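Long-range contact in 11S globulin (Wrightia tinctoria, PDB 5WXU), which probably serves as a seed storage protein and binds the plant hormone auxin: residues B[292-297]-B[321-326]. Sequence-based numbering, arbitrary orientation.
With PO4 (phosphate ion), chain O.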
# COMPACT_ATOMS: atom_id res chain seq x y z
N THR B 292 -0.14 -4.26 20.77
CA THR B 292 -1.14 -5.32 21.06
C THR B 292 -1.30 -6.35 20.00
O THR B 292 -2.29 -7.07 20.08
CB THR B 292 -2.63 -4.74 21.15
OG1 THR B 292 -3.15 -4.27 19.82
CG2 THR B 292 -2.68 -3.74 22.23
N VAL B 293 -0.46 -6.31 18.98
CA VAL B 293 -0.52 -7.15 17.70
C VAL B 293 -0.77 -8.59 18.16
O VAL B 293 -0.11 -9.06 19.13
CB VAL B 293 0.76 -6.95 16.84
CG1 VAL B 293 2.03 -7.21 17.65
CG2 VAL B 293 0.86 -7.87 15.61
N ARG B 294 -1.71 -9.27 17.49
CA ARG B 294 -2.03 -10.66 17.80
C ARG B 294 -0.88 -11.51 17.26
O ARG B 294 -0.40 -11.31 16.12
CB ARG B 294 -3.42 -11.09 17.22
CG ARG B 294 -3.91 -12.56 17.31
CD ARG B 294 -5.38 -12.73 16.74
NE ARG B 294 -5.46 -13.80 15.74
CZ ARG B 294 -6.18 -13.75 14.62
NH1 ARG B 294 -6.96 -12.74 14.30
NH2 ARG B 294 -6.12 -14.76 13.79
N ILE B 295 -0.44 -12.48 18.07
CA ILE B 295 0.73 -13.30 17.76
C ILE B 295 0.37 -14.76 17.41
O ILE B 295 1.17 -15.51 16.82
CB ILE B 295 1.66 -13.27 18.98
CG1 ILE B 295 2.38 -11.93 19.11
CG2 ILE B 295 2.67 -14.37 18.98
CD1 ILE B 295 3.03 -11.44 17.86
N LYS B 296 -0.83 -15.16 17.76
CA LYS B 296 -1.17 -16.57 17.60
C LYS B 296 -2.60 -16.81 17.27
O LYS B 296 -3.45 -15.95 17.48
CB LYS B 296 -0.85 -17.31 18.90
CG LYS B 296 -1.71 -16.94 20.06
CD LYS B 296 -1.08 -17.55 21.30
CE LYS B 296 -1.96 -17.47 22.50
NZ LYS B 296 -3.21 -18.25 22.37
N GLU B 297 -2.86 -18.04 16.81
CA GLU B 297 -4.21 -18.53 16.62
C GLU B 297 -4.18 -20.04 16.85
O GLU B 297 -3.22 -20.71 16.50
CB GLU B 297 -4.60 -18.23 15.20
CG GLU B 297 -6.04 -18.55 14.83
CD GLU B 297 -6.58 -17.72 13.69
OE1 GLU B 297 -6.30 -16.50 13.64
OE2 GLU B 297 -7.27 -18.25 12.79
N TYR B 321 -5.04 -13.30 6.03
CA TYR B 321 -6.45 -12.92 6.12
C TYR B 321 -7.08 -13.25 7.48
O TYR B 321 -8.24 -12.93 7.77
CB TYR B 321 -7.26 -13.53 5.00
CG TYR B 321 -6.95 -12.99 3.66
CD1 TYR B 321 -7.33 -11.71 3.31
CD2 TYR B 321 -6.39 -13.78 2.70
CE1 TYR B 321 -7.08 -11.22 2.04
CE2 TYR B 321 -6.13 -13.32 1.43
CZ TYR B 321 -6.50 -12.04 1.10
OH TYR B 321 -6.23 -11.55 -0.17
N ASN B 322 -6.31 -13.93 8.33
CA ASN B 322 -6.68 -14.39 9.65
C ASN B 322 -5.82 -13.69 10.68
O ASN B 322 -6.30 -13.08 11.59
CB ASN B 322 -6.53 -15.95 9.82
CG ASN B 322 -7.06 -16.74 8.61
OD1 ASN B 322 -6.43 -17.76 8.07
ND2 ASN B 322 -8.25 -16.31 8.16
N LEU B 323 -4.52 -13.79 10.51
CA LEU B 323 -3.59 -13.29 11.49
C LEU B 323 -2.69 -12.27 10.81
O LEU B 323 -1.80 -12.62 10.07
CB LEU B 323 -2.75 -14.48 12.04
CG LEU B 323 -1.64 -14.25 13.07
CD1 LEU B 323 -2.22 -13.55 14.27
CD2 LEU B 323 -0.91 -15.52 13.41
N PRO B 324 -2.84 -10.96 11.13
CA PRO B 324 -2.21 -9.91 10.38
C PRO B 324 -0.72 -9.92 10.29
O PRO B 324 -0.16 -9.63 9.24
CB PRO B 324 -2.71 -8.59 11.05
CG PRO B 324 -3.88 -9.00 11.76
CD PRO B 324 -3.88 -10.46 12.02
N ILE B 325 -0.06 -10.30 11.39
CA ILE B 325 1.43 -10.29 11.45
C ILE B 325 2.07 -11.23 10.42
O ILE B 325 3.20 -11.02 10.00
CB ILE B 325 1.94 -10.58 12.87
CG1 ILE B 325 3.40 -10.15 13.00
CG2 ILE B 325 1.65 -11.99 13.30
CD1 ILE B 325 3.91 -10.27 14.44
N LEU B 326 1.30 -12.21 9.97
CA LEU B 326 1.79 -13.09 8.90
C LEU B 326 2.09 -12.42 7.60
O LEU B 326 2.94 -12.86 6.85
CB LEU B 326 0.84 -14.25 8.66
CG LEU B 326 0.64 -15.26 9.82
CD1 LEU B 326 -0.35 -16.35 9.47
CD2 LEU B 326 1.95 -15.89 10.31
P PO4 O . -5.02 -13.90 -2.48
O1 PO4 O . -4.67 -12.66 -1.68
O2 PO4 O . -4.64 -15.19 -1.84
O3 PO4 O . -6.54 -13.73 -2.58
O4 PO4 O . -4.31 -13.74 -3.83
O HOH W 1 -1.35 -10.02 14.02
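Leu323 lays its CD1 methyl over one face of the Arg294 guanidinium, 3.6 Å from Arg294 NE, and the same methyl comes to 3.4 Å of Arg294 O. With CG anti to its own backbone N (chi1 178°), Leu323 puts CD1 against the guanidinium face, while CD2 meets Ile295 O at 4.0 Å. Past this methyl, the arginine end turns to the backbone: NH1 and NH2 both approach Asn322 O at 2.8 Å, yet their N-H groups are poorly aimed, so each bond is weak. Two conformers of Arg294 were modelled, and its very close approach to Glu297 in this one is doubtful.

A second, apolar patch is formed by Ile325, Ile295 and Val293. Ile325 extends along its chain (chi1 -163°, chi2 173°), which carries CD1 to within 3.7 Å of Ile295 CD1 in the conformer described, while the Val293 side chain crosses that of Ile325 at about a right angle, with CG2 packed on CB. Beside this greasy patch a single water joins the two backbones, donating to Arg294 O at 2.6 Å and accepting from Ile325 N.

Tyr321 OH gives a very short hydrogen bond to O1 of a phosphate, probably from the crystallisation liquor, which lies at the ring edge; Arg413 makes a cation-pi contact with the ring. With an alanine in its place, Arg413 would probably lose its aromatic partner, and the phosphate, held also by Lys415 and by Thr289 of a second subunit, would lose the phenol hydroxyl.

The contact thus packs the loop leading into strand 296-298, which edges the N-terminal sheet antiparallel to strand 158-162, on the turn between strand 313-318, where Leu323 touches Leu318, and helix 325-329; Asn322 ND2 of the second subunit bonds to Thr292 O.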